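Local structure of putative nucleotide sugar epimerase/ dehydratase (Bordetella bronchiseptica, 2Q1S) at residues T237-A242 with R348-W353; R258-V263 with V341-G346. The protein binds NADH in a Rossmann fold and probably acts as a nucleotide-sugar epimerase or dehydratase in O-antigen biosynthesis of the lipopolysaccharide. All coordinates share one frame; numbering follows the deposited sequence.

Interaction 1: T237-A242 with R348-W353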
loop_
_atom_site.group_PDB
_atom_site.type_symbol
_atom_site.label_atom_id
_atom_site.label_comp_id
_atom_site.label_asym_id
_atom_site.label_seq_id
_atom_site.Cartn_x
_atom_site.Cartn_y
_atom_site.Cartn_z
ATOM N N THR A 237 -24.423 17.021 7.008
ATOM C CA THR A 237 -24.498 18.340 6.369
ATOM C C THR A 237 -25.943 18.744 6.152
ATOM O O THR A 237 -26.341 19.847 6.539
ATOM C CB THR A 237 -23.728 18.363 5.043
ATOM O OG1 THR A 237 -22.340 18.237 5.326
ATOM C CG2 THR A 237 -23.921 19.691 4.326
ATOM N N PHE A 238 -26.716 17.848 5.538
ATOM C CA PHE A 238 -28.131 18.121 5.269
ATOM C C PHE A 238 -28.943 18.315 6.543
ATOM O O PHE A 238 -29.790 19.205 6.597
ATOM C CB PHE A 238 -28.762 17.008 4.435
ATOM C CG PHE A 238 -28.437 17.066 2.969
ATOM C CD1 PHE A 238 -27.546 18.010 2.449
ATOM C CD2 PHE A 238 -29.057 16.178 2.103
ATOM C CE1 PHE A 238 -27.266 18.044 1.085
ATOM C CE2 PHE A 238 -28.773 16.190 0.740
ATOM C CZ PHE A 238 -27.878 17.130 0.225
ATOM N N ILE A 239 -28.692 17.489 7.557
ATOM C CA ILE A 239 -29.417 17.592 8.836
ATOM C C ILE A 239 -29.134 18.938 9.494
ATOM O O ILE A 239 -30.053 19.645 9.962
ATOM C CB ILE A 239 -29.097 16.411 9.783
ATOM C CG1 ILE A 239 -29.727 15.131 9.222
ATOM C CG2 ILE A 239 -29.612 16.680 11.199
ATOM C CD1 ILE A 239 -29.337 13.853 9.972
ATOM N N TYR A 240 -27.859 19.301 9.510
ATOM C CA TYR A 240 -27.486 20.586 10.097
ATOM C C TYR A 240 -28.202 21.743 9.385
ATOM O O TYR A 240 -28.862 22.570 10.044
ATOM C CB TYR A 240 -25.961 20.794 10.073
ATOM C CG TYR A 240 -25.555 22.150 10.603
ATOM C CD1 TYR A 240 -25.504 22.402 11.979
ATOM C CD2 TYR A 240 -25.276 23.204 9.725
ATOM C CE1 TYR A 240 -25.171 23.673 12.465
ATOM C CE2 TYR A 240 -24.913 24.452 10.194
ATOM C CZ TYR A 240 -24.875 24.688 11.561
ATOM O OH TYR A 240 -24.532 25.942 12.019
ATOM N N LYS A 241 -28.093 21.786 8.052
ATOM C CA LYS A 241 -28.649 22.896 7.261
ATOM C C LYS A 241 -30.178 22.933 7.358
ATOM O O LYS A 241 -30.780 24.017 7.424
ATOM C CB LYS A 241 -28.178 22.826 5.805
ATOM C CG LYS A 241 -26.711 23.215 5.630
ATOM C CD LYS A 241 -26.186 23.009 4.222
ATOM C CE LYS A 241 -24.975 23.935 3.997
ATOM N NZ LYS A 241 -24.218 23.607 2.760
ATOM N N ALA A 242 -30.801 21.753 7.366
ATOM C CA ALA A 242 -32.257 21.639 7.522
ATOM C C ALA A 242 -32.729 22.167 8.875
ATOM O O ALA A 242 -33.711 22.925 8.949
ATOM C CB ALA A 242 -32.696 20.213 7.337
ATOM N N ARG A 348 -34.586 9.812 11.794
ATOM C CA ARG A 348 -35.222 10.353 13.012
ATOM C C ARG A 348 -34.295 10.309 14.211
ATOM O O ARG A 348 -34.140 11.308 14.917
ATOM C CB ARG A 348 -36.533 9.617 13.324
ATOM C CG ARG A 348 -37.663 10.018 12.426
ATOM C CD ARG A 348 -38.924 9.246 12.738
ATOM N NE ARG A 348 -39.937 9.466 11.712
ATOM N N LYS A 349 -33.654 9.160 14.431
ATOM C CA LYS A 349 -32.714 9.012 15.530
ATOM C C LYS A 349 -31.551 9.999 15.421
ATOM O O LYS A 349 -31.141 10.596 16.409
ATOM C CB LYS A 349 -32.206 7.568 15.635
ATOM C CG LYS A 349 -33.209 6.643 16.307
ATOM C CD LYS A 349 -32.855 5.176 16.143
ATOM C CE LYS A 349 -33.816 4.253 16.922
ATOM N NZ LYS A 349 -33.697 2.846 16.434
ATOM N N THR A 350 -31.003 10.135 14.214
ATOM C CA THR A 350 -29.896 11.057 13.955
ATOM C C THR A 350 -30.262 12.515 14.160
ATOM O O THR A 350 -29.525 13.254 14.822
ATOM C CB THR A 350 -29.352 10.835 12.527
ATOM O OG1 THR A 350 -29.066 9.451 12.364
ATOM C CG2 THR A 350 -28.059 11.626 12.301
ATOM N N ILE A 351 -31.411 12.916 13.624
ATOM C CA ILE A 351 -31.931 14.275 13.776
ATOM C C ILE A 351 -32.218 14.559 15.263
ATOM O O ILE A 351 -31.864 15.614 15.788
ATOM C CB ILE A 351 -33.178 14.462 12.879
ATOM C CG1 ILE A 351 -32.775 14.416 11.391
ATOM C CG2 ILE A 351 -33.961 15.778 13.237
ATOM C CD1 ILE A 351 -33.892 13.975 10.438
ATOM N N GLU A 352 -32.816 13.595 15.968
ATOM C CA GLU A 352 -33.087 13.803 17.398
ATOM C C GLU A 352 -31.789 14.110 18.127
ATOM O O GLU A 352 -31.699 15.082 18.861
ATOM C CB GLU A 352 -33.800 12.593 18.014
ATOM C CG GLU A 352 -35.211 12.417 17.538
ATOM N N TRP A 353 -30.749 13.306 17.867
ATOM C CA TRP A 353 -29.462 13.529 18.520
ATOM C C TRP A 353 -28.833 14.869 18.131
ATOM O O TRP A 353 -28.258 15.566 18.976
ATOM C CB TRP A 353 -28.491 12.371 18.204
ATOM C CG TRP A 353 -27.091 12.625 18.701
ATOM C CD1 TRP A 353 -26.574 12.325 19.939
ATOM C CD2 TRP A 353 -26.016 13.214 17.951
ATOM N NE1 TRP A 353 -25.229 12.680 19.988
ATOM C CE2 TRP A 353 -24.879 13.263 18.802
ATOM C CE3 TRP A 353 -25.912 13.722 16.646
ATOM C CZ2 TRP A 353 -23.630 13.784 18.376
ATOM C CZ3 TRP A 353 -24.652 14.244 16.213
ATOM C CH2 TRP A 353 -23.553 14.300 17.103
#

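Interaction 2: R258-V263 with V341-G346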
loop_
_atom_site.group_PDB
_atom_site.type_symbol
_atom_site.label_atom_id
_atom_site.label_comp_id
_atom_site.label_asym_id
_atom_site.label_seq_id
_atom_site.Cartn_x
_atom_site.Cartn_y
_atom_site.Cartn_z
ATOM N N ARG A 258 -27.109 6.102 -2.933
ATOM C CA ARG A 258 -26.180 5.453 -2.012
ATOM C C ARG A 258 -26.872 4.395 -1.159
ATOM O O ARG A 258 -28.086 4.466 -0.938
ATOM C CB ARG A 258 -25.539 6.508 -1.133
ATOM C CG ARG A 258 -24.796 7.564 -1.948
ATOM C CD ARG A 258 -23.850 8.316 -1.068
ATOM N NE ARG A 258 -23.459 9.588 -1.667
ATOM C CZ ARG A 258 -22.579 10.421 -1.124
ATOM N NH1 ARG A 258 -21.984 10.110 0.018
ATOM N NH2 ARG A 258 -22.293 11.561 -1.728
ATOM N N ASP A 259 -26.096 3.415 -0.687
ATOM C CA ASP A 259 -26.602 2.407 0.227
ATOM C C ASP A 259 -26.275 2.868 1.650
ATOM O O ASP A 259 -25.266 2.462 2.216
ATOM C CB ASP A 259 -25.947 1.050 -0.108
ATOM C CG ASP A 259 -26.342 -0.065 0.848
ATOM O OD1 ASP A 259 -26.690 0.239 2.011
ATOM O OD2 ASP A 259 -26.265 -1.251 0.454
ATOM N N PHE A 260 -27.102 3.749 2.208
ATOM C CA PHE A 260 -26.842 4.255 3.556
ATOM C C PHE A 260 -27.069 3.136 4.564
ATOM O O PHE A 260 -27.954 2.283 4.371
ATOM C CB PHE A 260 -27.756 5.440 3.890
ATOM C CG PHE A 260 -27.504 6.655 3.041
ATOM C CD1 PHE A 260 -26.436 7.493 3.311
ATOM C CD2 PHE A 260 -28.335 6.948 1.951
ATOM C CE1 PHE A 260 -26.187 8.615 2.511
ATOM C CE2 PHE A 260 -28.092 8.061 1.149
ATOM C CZ PHE A 260 -27.014 8.899 1.435
ATOM N N ILE A 261 -26.280 3.159 5.636
ATOM C CA ILE A 261 -26.428 2.189 6.727
ATOM C C ILE A 261 -26.288 2.915 8.063
ATOM O O ILE A 261 -25.402 3.744 8.231
ATOM C CB ILE A 261 -25.425 0.999 6.613
ATOM C CG1 ILE A 261 -25.670 -0.029 7.736
ATOM C CG2 ILE A 261 -23.953 1.504 6.541
ATOM C CD1 ILE A 261 -24.897 -1.312 7.599
ATOM N N PHE A 262 -27.186 2.605 9.003
ATOM C CA PHE A 262 -27.210 3.314 10.284
ATOM C C PHE A 262 -26.060 2.830 11.162
ATOM O O PHE A 262 -25.762 1.632 11.188
ATOM C CB PHE A 262 -28.570 3.083 10.952
ATOM C CG PHE A 262 -28.793 3.857 12.226
ATOM C CD1 PHE A 262 -28.762 5.243 12.239
ATOM C CD2 PHE A 262 -29.062 3.173 13.424
ATOM C CE1 PHE A 262 -29.020 5.950 13.425
ATOM C CE2 PHE A 262 -29.300 3.880 14.629
ATOM C CZ PHE A 262 -29.255 5.265 14.627
ATOM N N VAL A 263 -25.471 3.743 11.923
ATOM C CA VAL A 263 -24.219 3.448 12.599
ATOM C C VAL A 263 -24.357 2.337 13.662
ATOM O O VAL A 263 -23.444 1.550 13.839
ATOM C CB VAL A 263 -23.608 4.734 13.228
ATOM C CG1 VAL A 263 -24.497 5.306 14.402
ATOM C CG2 VAL A 263 -22.173 4.511 13.658
ATOM N N VAL A 341 -32.221 -1.320 10.233
ATOM C CA VAL A 341 -32.705 0.042 10.527
ATOM C C VAL A 341 -32.970 0.796 9.212
ATOM O O VAL A 341 -32.054 1.021 8.404
ATOM C CB VAL A 341 -31.760 0.850 11.473
ATOM C CG1 VAL A 341 -32.291 2.263 11.734
ATOM C CG2 VAL A 341 -31.544 0.115 12.799
ATOM N N SER A 342 -34.231 1.179 9.006
ATOM C CA SER A 342 -34.618 1.847 7.774
ATOM C C SER A 342 -34.087 3.255 7.736
ATOM O O SER A 342 -33.760 3.825 8.776
ATOM C CB SER A 342 -36.134 1.903 7.661
ATOM O OG SER A 342 -36.677 2.714 8.686
ATOM N N ILE A 343 -33.980 3.808 6.529
ATOM C CA ILE A 343 -33.524 5.182 6.341
ATOM C C ILE A 343 -34.430 6.173 7.111
ATOM O O ILE A 343 -33.941 7.141 7.693
ATOM C CB ILE A 343 -33.365 5.552 4.811
ATOM C CG1 ILE A 343 -32.551 6.860 4.622
ATOM C CG2 ILE A 343 -34.714 5.537 4.067
ATOM C CD1 ILE A 343 -31.234 6.937 5.367
ATOM N N ASP A 344 -35.733 5.901 7.155
ATOM C CA ASP A 344 -36.649 6.727 7.937
ATOM C C ASP A 344 -36.380 6.682 9.442
ATOM O O ASP A 344 -36.262 7.722 10.084
ATOM C CB ASP A 344 -38.098 6.359 7.637
ATOM C CG ASP A 344 -38.534 6.805 6.251
ATOM O OD1 ASP A 344 -38.029 7.839 5.763
ATOM O OD2 ASP A 344 -39.377 6.120 5.643
ATOM N N ASP A 345 -36.276 5.484 10.009
ATOM C CA ASP A 345 -36.008 5.369 11.445
ATOM C C ASP A 345 -34.626 5.913 11.831
ATOM O O ASP A 345 -34.492 6.633 12.838
ATOM C CB ASP A 345 -36.224 3.933 11.948
ATOM C CG ASP A 345 -37.645 3.406 11.675
ATOM O OD1 ASP A 345 -38.579 4.218 11.433
ATOM O OD2 ASP A 345 -37.838 2.166 11.726
ATOM N N GLY A 346 -33.610 5.608 11.014
ATOM C CA GLY A 346 -32.232 6.025 11.320
ATOM C C GLY A 346 -32.092 7.537 11.266
ATOM O O GLY A 346 -31.446 8.176 12.126
HETATM O O HOH W 1 -29.137 0.494 8.548
#

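Interaction 1: T237-A242 with R348-W353
I239 sets CG1 anti to its own carbonyl carbon (chi1 -70°) and runs on extended to CD1 (chi2 173°), which carries the methyl across to T350 and I351. T350 keeps OG1 beside its backbone N (chi1 -52°), which leaves CG2 anti to that N and facing I239. The contact is a helix-helix packing between helix 234-243 and helix 343-356. Both probably belong to the substrate-binding part that extended short-chain dehydrogenases/reductases add to the Rossmann fold.

The touching groups are all apolar, and no hydrogen bond crosses between the segments. I239 is the one residue of 237-242 that reaches over. Its backbone lies closest to that of I351, with the CA atoms 6.5 Å apart. The I239 and T350 side chains meet at about a right angle. I239 and I351 meet obliquely, and both branches of I239 take part. I239 CG1 lies 3.8 Å from I351 CG1, and I239 CG2 lies 3.9 Å from the same atom. All three residues are buried.

T350 turns its polar branch elsewhere: OG1 hydrogen-bonds to G346 O, one turn earlier in its own helix. This satisfies the hydroxyl and holds the methyl toward I239. On other sides of helix 234-243, F238 and A242 touch helix 293-304, and Y240 touches helix 358-366. The bound NADH is about 12 Å from the T350 side chain. The tightest carbon pair is I239 CD1 with T350 CG2 at 3.5 Å, slightly closer than usual van der Waals contact.

Interaction 2: R258-V263 with V341-G346
The start of helix 343-356, from V341 to G346, packs on the end of strand 257-262 through F262 and F260. F262 is also the N-cap residue of helix 263-276, so a strand end and two helix starts come together here. S342 is the N-cap of helix 343-356. S342 OG accepts from D345 N at 3.1 Å in a nearly straight bond (167°), which helps to hold the first turn.

F262 has CG anti to its backbone N (chi1 -175°), and this carries the ring out to V341 and G346. One ring face receives the backbone of G346 in a CH-pi contact. G346 CA lies 4.1 Å from the centroid of the F262 ring and 29° off the normal. G346 has no side chain, so its main chain can settle directly on the ring. G346 O also comes within 3.5 Å of F262 CE1. V341 CG1 packs 3.8 Å from F262 CD2 in an oblique approach. F260 adds a looser touch, with its CB 4.1 Å from I343 CD1.

A water joins the backbones: it accepts from F262 N at 2.9 Å and donates to V341 O at 3.0 Å. V341 N is hydrogen-bonded to D265 OD2, on helix 263-276, which begins right after F262. R258 CB lies over one face of the F260 ring, offset toward its rim. R258 binds UDP in a structure of this protein. No UDP is bound to this chain, and R258 NH1 hydrogen-bonds to N210 OD1.

No direct hydrogen bond links the two segments. The contact therefore rests on the F262 ring and other apolar touches, while the water supplies the polar link between the main chains.

Overall arrangement
From the N terminus the chain first builds the NADH-binding Rossmann part, up to strand 203-212, and then enters helix 234-243, which supplies the first segment of interaction 1. It then reaches strand 257-262, the first segment of interaction 2. After helix 263-276 and helix 293-304 it arrives at helix 343-356, which both contacts share. Interaction 2 closes a loop of 77 intervening residues at the start of that helix. Interaction 1 closes a longer loop of 105, and interaction 2 is nested inside it. The contacts touch: F262 CE1 packs 3.7 Å from T350 OG1. Helix 343-356 thus ties helix 234-243 to the strand that pairs with strand 203-212 in the main sheet.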